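Local coordinates for protein trans-isoprenyl diphosphate synthase (Caulobacter crescentus, PDB 3OYR) that probably builds all-trans-octaprenyl diphosphate, the precursor of the quinone side chain, by adding isopentenyl diphosphate units to an allylic diphosphate with metal ions, at residues V107-Q112 with E254-L259; V168-R173 with L185-A190. One frame throughout, in Å; residues are numbered along the deposited sequence.

Interaction 1 (V107-Q112 with E254-L259); sequences VVDGSQ and EGKATL. With CA (calcium ion), chain E.
Asp109, at the C-terminal end of helix 87-109, meets Glu254 and Lys256 beside a bound calcium ion. It matches the last aspartate of the DDxxD motif by which FPP/GGPP synthases hold the metals of the allylic diphosphate, and a dimethylallyl diphosphate touches both Asp109 and Lys256.

The charged pairs form a three-residue network. Lys256 NZ donates to Asp109 OD1 at 2.9 Å, arriving on the syn side but 33° out of the carboxylate plane; the bonds from Lys256 NZ to Asp109 OD2 (3.1 Å) and to Glu254 OE2 (3.2 Å) are both weak. Bends at chi2 (142°) and chi3 (86°) swing the lysine chain round until its ammonium lies beside the stacked carboxylates, within bonding range of both. Gly255, with positive phi, closes helix 250-254 in a Schellman motif, and the chain turns there between Glu254 and Lys256.

The two carboxylates are stacked, their planes somewhat tilted, with Glu254 OE2 lying 3.3 Å from Asp109 CG. Such closeness of like charges is presumably eased by the shared lysine and by the calcium.

Metal and water contacts make the third group. Asp109 OD1 binds the calcium at 2.4 Å; Asp105 OD2 is another ligand of the same ion. One calcium-bound water is hydrogen-bonded to Ser111 OG, which also bonds to Asp250 OD2. A second, 2.5 Å from the calcium, donates a weak hydrogen bond of 3.5 Å to Glu254 OE1.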
loop_
_atom_site.group_PDB
_atom_site.type_symbol
_atom_site.label_atom_id
_atom_site.label_comp_id
_atom_site.label_asym_id
_atom_site.label_seq_id
_atom_site.Cartn_x
_atom_site.Cartn_y
_atom_site.Cartn_z
ATOM N N VAL B 107 -6.399 5.220 -10.027
ATOM C CA VAL B 107 -6.869 6.431 -9.354
ATOM C C VAL B 107 -5.977 7.637 -9.688
ATOM O O VAL B 107 -6.465 8.738 -9.946
ATOM C CB VAL B 107 -6.959 6.218 -7.814
ATOM C CG1 VAL B 107 -7.111 7.530 -7.068
ATOM C CG2 VAL B 107 -8.115 5.317 -7.490
ATOM N N VAL B 108 -4.667 7.406 -9.679
ATOM C CA VAL B 108 -3.672 8.438 -9.947
ATOM C C VAL B 108 -3.764 8.921 -11.405
ATOM O O VAL B 108 -3.833 10.126 -11.674
ATOM C CB VAL B 108 -2.261 7.913 -9.573
ATOM C CG1 VAL B 108 -1.150 8.755 -10.209
ATOM C CG2 VAL B 108 -2.114 7.891 -8.056
ATOM N N ASP B 109 -3.819 7.975 -12.335
ATOM C CA ASP B 109 -3.865 8.303 -13.753
ATOM C C ASP B 109 -5.239 8.789 -14.246
ATOM O O ASP B 109 -5.342 9.379 -15.325
ATOM C CB ASP B 109 -3.439 7.090 -14.562
ATOM C CG ASP B 109 -1.950 6.902 -14.588
ATOM O OD1 ASP B 109 -1.506 5.819 -15.044
ATOM O OD2 ASP B 109 -1.219 7.818 -14.156
ATOM N N GLY B 110 -6.286 8.534 -13.467
ATOM C CA GLY B 110 -7.659 8.832 -13.886
ATOM C C GLY B 110 -8.222 7.932 -14.985
ATOM O O GLY B 110 -9.091 8.362 -15.745
ATOM N N SER B 111 -7.742 6.685 -15.068
ATOM C CA SER B 111 -8.187 5.728 -16.102
ATOM C C SER B 111 -9.610 5.232 -15.849
ATOM O O SER B 111 -9.991 5.013 -14.702
ATOM C CB SER B 111 -7.235 4.535 -16.171
ATOM O OG SER B 111 -5.947 4.945 -16.603
ATOM N N GLN B 112 -10.387 5.056 -16.918
ATOM C CA GLN B 112 -11.810 4.726 -16.775
ATOM C C GLN B 112 -12.127 3.240 -16.970
ATOM O O GLN B 112 -13.184 2.769 -16.553
ATOM C CB GLN B 112 -12.661 5.610 -17.694
ATOM C CG GLN B 112 -12.522 7.110 -17.383
ATOM C CD GLN B 112 -13.110 8.011 -18.461
ATOM O OE1 GLN B 112 -12.553 9.066 -18.771
ATOM N NE2 GLN B 112 -14.239 7.602 -19.037
ATOM N N GLU B 254 -3.251 11.623 -20.713
ATOM C CA GLU B 254 -2.688 12.054 -19.410
ATOM C C GLU B 254 -1.539 13.049 -19.582
ATOM O O GLU B 254 -1.101 13.671 -18.615
ATOM C CB GLU B 254 -2.162 10.855 -18.594
ATOM C CG GLU B 254 -3.222 10.019 -17.879
ATOM C CD GLU B 254 -2.870 8.520 -17.794
ATOM O OE1 GLU B 254 -3.802 7.690 -17.914
ATOM O OE2 GLU B 254 -1.679 8.161 -17.613
ATOM N N GLY B 255 -1.032 13.170 -20.803
ATOM C CA GLY B 255 0.142 14.003 -21.075
ATOM C C GLY B 255 1.407 13.323 -20.597
ATOM O O GLY B 255 2.388 13.978 -20.233
ATOM N N LYS B 256 1.368 11.995 -20.610
ATOM C CA LYS B 256 2.454 11.163 -20.127
ATOM C C LYS B 256 3.370 10.731 -21.271
ATOM O O LYS B 256 2.962 9.996 -22.172
ATOM C CB LYS B 256 1.883 9.948 -19.385
ATOM C CG LYS B 256 2.911 9.104 -18.654
ATOM C CD LYS B 256 2.356 8.598 -17.333
ATOM C CE LYS B 256 1.572 7.320 -17.477
ATOM N NZ LYS B 256 0.917 6.975 -16.191
ATOM N N ALA B 257 4.612 11.198 -21.214
ATOM C CA ALA B 257 5.620 10.845 -22.191
ATOM C C ALA B 257 6.152 9.454 -21.919
ATOM O O ALA B 257 6.579 9.117 -20.801
ATOM C CB ALA B 257 6.762 11.861 -22.191
ATOM N N THR B 258 6.093 8.635 -22.953
ATOM C CA THR B 258 6.692 7.321 -22.922
ATOM C C THR B 258 7.569 7.257 -24.154
ATOM O O THR B 258 7.475 8.124 -25.036
ATOM C CB THR B 258 5.620 6.238 -22.983
ATOM O OG1 THR B 258 4.887 6.374 -24.194
ATOM C CG2 THR B 258 4.641 6.364 -21.816
ATOM N N LEU B 259 8.422 6.245 -24.208
ATOM C CA LEU B 259 9.337 6.052 -25.312
ATOM C C LEU B 259 8.733 6.145 -26.739
ATOM O O LEU B 259 9.318 6.834 -27.565
ATOM C CB LEU B 259 10.164 4.774 -25.120
ATOM C CG LEU B 259 11.362 4.623 -26.051
ATOM C CD1 LEU B 259 12.436 5.644 -25.689
ATOM C CD2 LEU B 259 11.891 3.207 -26.022
HETATM CA CA CA E . -1.853 3.553 -15.665
HETATM O O HOH W 1 -4.130 3.782 -15.258
HETATM O O HOH W 2 -2.347 4.545 -17.912
#

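Interaction 2 (V168-R173 with L185-A190); sequences VLQLMR and LEIIQA
The carbonyl O of Leu169 accepts the backbone N-H of Arg173 at 2.8 Å in the last turn of helix 150-173, where Leu169 and Gln170 touch Ile187 and Glu186 of the next helix. Gln170 OE1 is hydrogen-bonded to Lys191 NZ, just beyond 185-190, which ties the amide end of the glutamine to the neighbouring helix.

The centre of the contact is apolar. Ile187 reaches toward the other helix with both branches: CG1 lies 3.7 Å from Leu169 CG, while CG2 rests against Gln170 CB at 3.9 Å. With CG1 anti to the carbonyl carbon (chi1 -70°) and the chain running on extended, CD1 is carried over the backbone of Gln170, 3.8 Å from its CA. The leucine and isoleucine side chains cross obliquely, whereas Gln170 and Ile187 meet at about a right angle. An alanine in place of Ile187 is likely to open a gap beside Leu169 and over the backbone of Gln170, and to rob the glutamine's CB of its apolar neighbour.

Helices 150-173 and 181-206, joined by a short loop, make an antiparallel pair in the all-helical isoprenoid synthase fold; the axes of the two short segments pass 9.6 Å apart at a crossing angle of -149°. Helix 211-238 packs against 185-190, where Ile188 touches Gln229 and Leu230. The second subunit packs on 168-173, its Val50 against Leu169 and its Ile52 against Met172.

At the exposed margin Glu186 stretches out fully, and its carboxylate comes across a methyl group of the leucine: Leu169 CD2 is 3.8 Å from Glu186 OE1. Arg173 NH1 is 6.8 Å from Glu186 OE2, not in contact.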
loop_
_atom_site.group_PDB
_atom_site.type_symbol
_atom_site.label_atom_id
_atom_site.label_comp_id
_atom_site.label_asym_id
_atom_site.label_seq_id
_atom_site.Cartn_x
_atom_site.Cartn_y
_atom_site.Cartn_z
ATOM N N VAL B 168 6.238 7.789 -8.344
ATOM C CA VAL B 168 6.517 9.171 -8.010
ATOM C C VAL B 168 7.423 9.809 -9.071
ATOM O O VAL B 168 7.147 10.923 -9.521
ATOM C CB VAL B 168 7.084 9.310 -6.573
ATOM C CG1 VAL B 168 7.512 10.724 -6.280
ATOM C CG2 VAL B 168 6.048 8.927 -5.578
ATOM N N LEU B 169 8.466 9.082 -9.497
ATOM C CA LEU B 169 9.411 9.565 -10.499
ATOM C C LEU B 169 8.695 9.868 -11.795
ATOM O O LEU B 169 8.966 10.887 -12.423
ATOM C CB LEU B 169 10.538 8.552 -10.772
ATOM C CG LEU B 169 11.703 8.981 -11.693
ATOM C CD1 LEU B 169 12.264 10.388 -11.357
ATOM C CD2 LEU B 169 12.832 7.916 -11.648
ATOM N N GLN B 170 7.784 8.980 -12.178
ATOM C CA GLN B 170 6.924 9.196 -13.320
ATOM C C GLN B 170 6.013 10.422 -13.134
ATOM O O GLN B 170 5.921 11.265 -14.026
ATOM C CB GLN B 170 6.100 7.952 -13.577
ATOM C CG GLN B 170 5.173 8.096 -14.748
ATOM C CD GLN B 170 4.362 6.861 -14.958
ATOM O OE1 GLN B 170 4.676 6.055 -15.820
ATOM N NE2 GLN B 170 3.319 6.686 -14.150
ATOM N N LEU B 171 5.368 10.532 -11.972
ATOM C CA LEU B 171 4.525 11.698 -11.661
ATOM C C LEU B 171 5.287 13.021 -11.811
ATOM O O LEU B 171 4.771 13.973 -12.397
ATOM C CB LEU B 171 3.910 11.586 -10.256
ATOM C CG LEU B 171 2.872 12.642 -9.838
ATOM C CD1 LEU B 171 1.618 12.595 -10.718
ATOM C CD2 LEU B 171 2.492 12.484 -8.373
ATOM N N MET B 172 6.518 13.054 -11.301
ATOM C CA MET B 172 7.370 14.244 -11.362
ATOM C C MET B 172 7.998 14.515 -12.733
ATOM O O MET B 172 8.161 15.667 -13.120
ATOM C CB MET B 172 8.487 14.186 -10.304
ATOM C CG MET B 172 8.026 14.156 -8.834
ATOM S SD MET B 172 6.671 15.267 -8.352
ATOM C CE MET B 172 7.394 16.876 -8.659
ATOM N N ARG B 173 8.361 13.467 -13.464
ATOM C CA ARG B 173 9.233 13.664 -14.610
ATOM C C ARG B 173 8.668 13.248 -15.955
ATOM O O ARG B 173 9.186 13.675 -16.990
ATOM C CB ARG B 173 10.601 13.022 -14.381
ATOM C CG ARG B 173 11.459 13.787 -13.387
ATOM C CD ARG B 173 12.916 13.647 -13.732
ATOM N NE ARG B 173 13.584 14.946 -13.748
ATOM C CZ ARG B 173 14.866 15.136 -14.055
ATOM N NH1 ARG B 173 15.644 14.107 -14.372
ATOM N NH2 ARG B 173 15.373 16.364 -14.040
ATOM N N LEU B 185 13.670 4.707 -18.898
ATOM C CA LEU B 185 14.051 3.333 -18.583
ATOM C C LEU B 185 14.231 3.081 -17.092
ATOM O O LEU B 185 14.062 1.961 -16.628
ATOM C CB LEU B 185 15.334 2.934 -19.311
ATOM C CG LEU B 185 15.301 2.743 -20.833
ATOM C CD1 LEU B 185 16.725 2.441 -21.327
ATOM C CD2 LEU B 185 14.328 1.656 -21.265
ATOM N N GLU B 186 14.632 4.114 -16.368
ATOM C CA GLU B 186 14.726 4.064 -14.921
ATOM C C GLU B 186 13.324 3.945 -14.324
ATOM O O GLU B 186 13.108 3.140 -13.450
ATOM C CB GLU B 186 15.441 5.313 -14.405
ATOM C CG GLU B 186 15.705 5.331 -12.913
ATOM C CD GLU B 186 16.309 6.650 -12.419
ATOM O OE1 GLU B 186 16.408 6.811 -11.181
ATOM O OE2 GLU B 186 16.679 7.518 -13.251
ATOM N N ILE B 187 12.373 4.734 -14.827
ATOM C CA ILE B 187 10.987 4.659 -14.418
ATOM C C ILE B 187 10.357 3.293 -14.674
ATOM O O ILE B 187 9.771 2.706 -13.751
ATOM C CB ILE B 187 10.161 5.736 -15.164
ATOM C CG1 ILE B 187 10.546 7.130 -14.651
ATOM C CG2 ILE B 187 8.647 5.419 -15.151
ATOM C CD1 ILE B 187 9.960 8.299 -15.501
ATOM N N ILE B 188 10.472 2.776 -15.903
ATOM C CA ILE B 188 9.842 1.484 -16.197
ATOM C C ILE B 188 10.533 0.345 -15.447
ATOM O O ILE B 188 9.889 -0.618 -15.065
ATOM C CB ILE B 188 9.655 1.194 -17.715
ATOM C CG1 ILE B 188 10.999 1.082 -18.468
ATOM C CG2 ILE B 188 8.786 2.291 -18.325
ATOM C CD1 ILE B 188 10.913 0.353 -19.834
ATOM N N GLN B 189 11.827 0.478 -15.178
ATOM C CA GLN B 189 12.483 -0.585 -14.407
ATOM C C GLN B 189 11.894 -0.671 -12.987
ATOM O O GLN B 189 11.631 -1.768 -12.470
ATOM C CB GLN B 189 14.001 -0.439 -14.396
ATOM C CG GLN B 189 14.682 -1.609 -13.658
ATOM C CD GLN B 189 16.189 -1.565 -13.701
ATOM O OE1 GLN B 189 16.796 -1.500 -14.769
ATOM N NE2 GLN B 189 16.809 -1.662 -12.532
ATOM N N ALA B 190 11.660 0.491 -12.393
ATOM C CA ALA B 190 11.190 0.591 -11.022
ATOM C C ALA B 190 9.712 0.251 -10.910
ATOM O O ALA B 190 9.329 -0.573 -10.093
ATOM C CB ALA B 190 11.471 1.989 -10.459
#

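Interaction 2 is nested along the chain inside the loop that interaction 1 closes: 107-112 comes first, then 168-173 and 185-190, and last 254-259. Their centres lie 12 Å apart within the same polyprenyl synthetase domain. The two meet where Lys256 NZ packs 3.2 Å from Gln170 NE2, so the lysine of the calcium-side network also borders helix 150-173. Gln170 in turn lies about 5 Å, side chain to side chain, from Asp105 and Asp109. Gln170 on one helix and Lys191 and Thr192 on the other place the pair beside the diphosphate pocket, and both contacts also touch the second subunit, placing this active-site region close to the dimer interface.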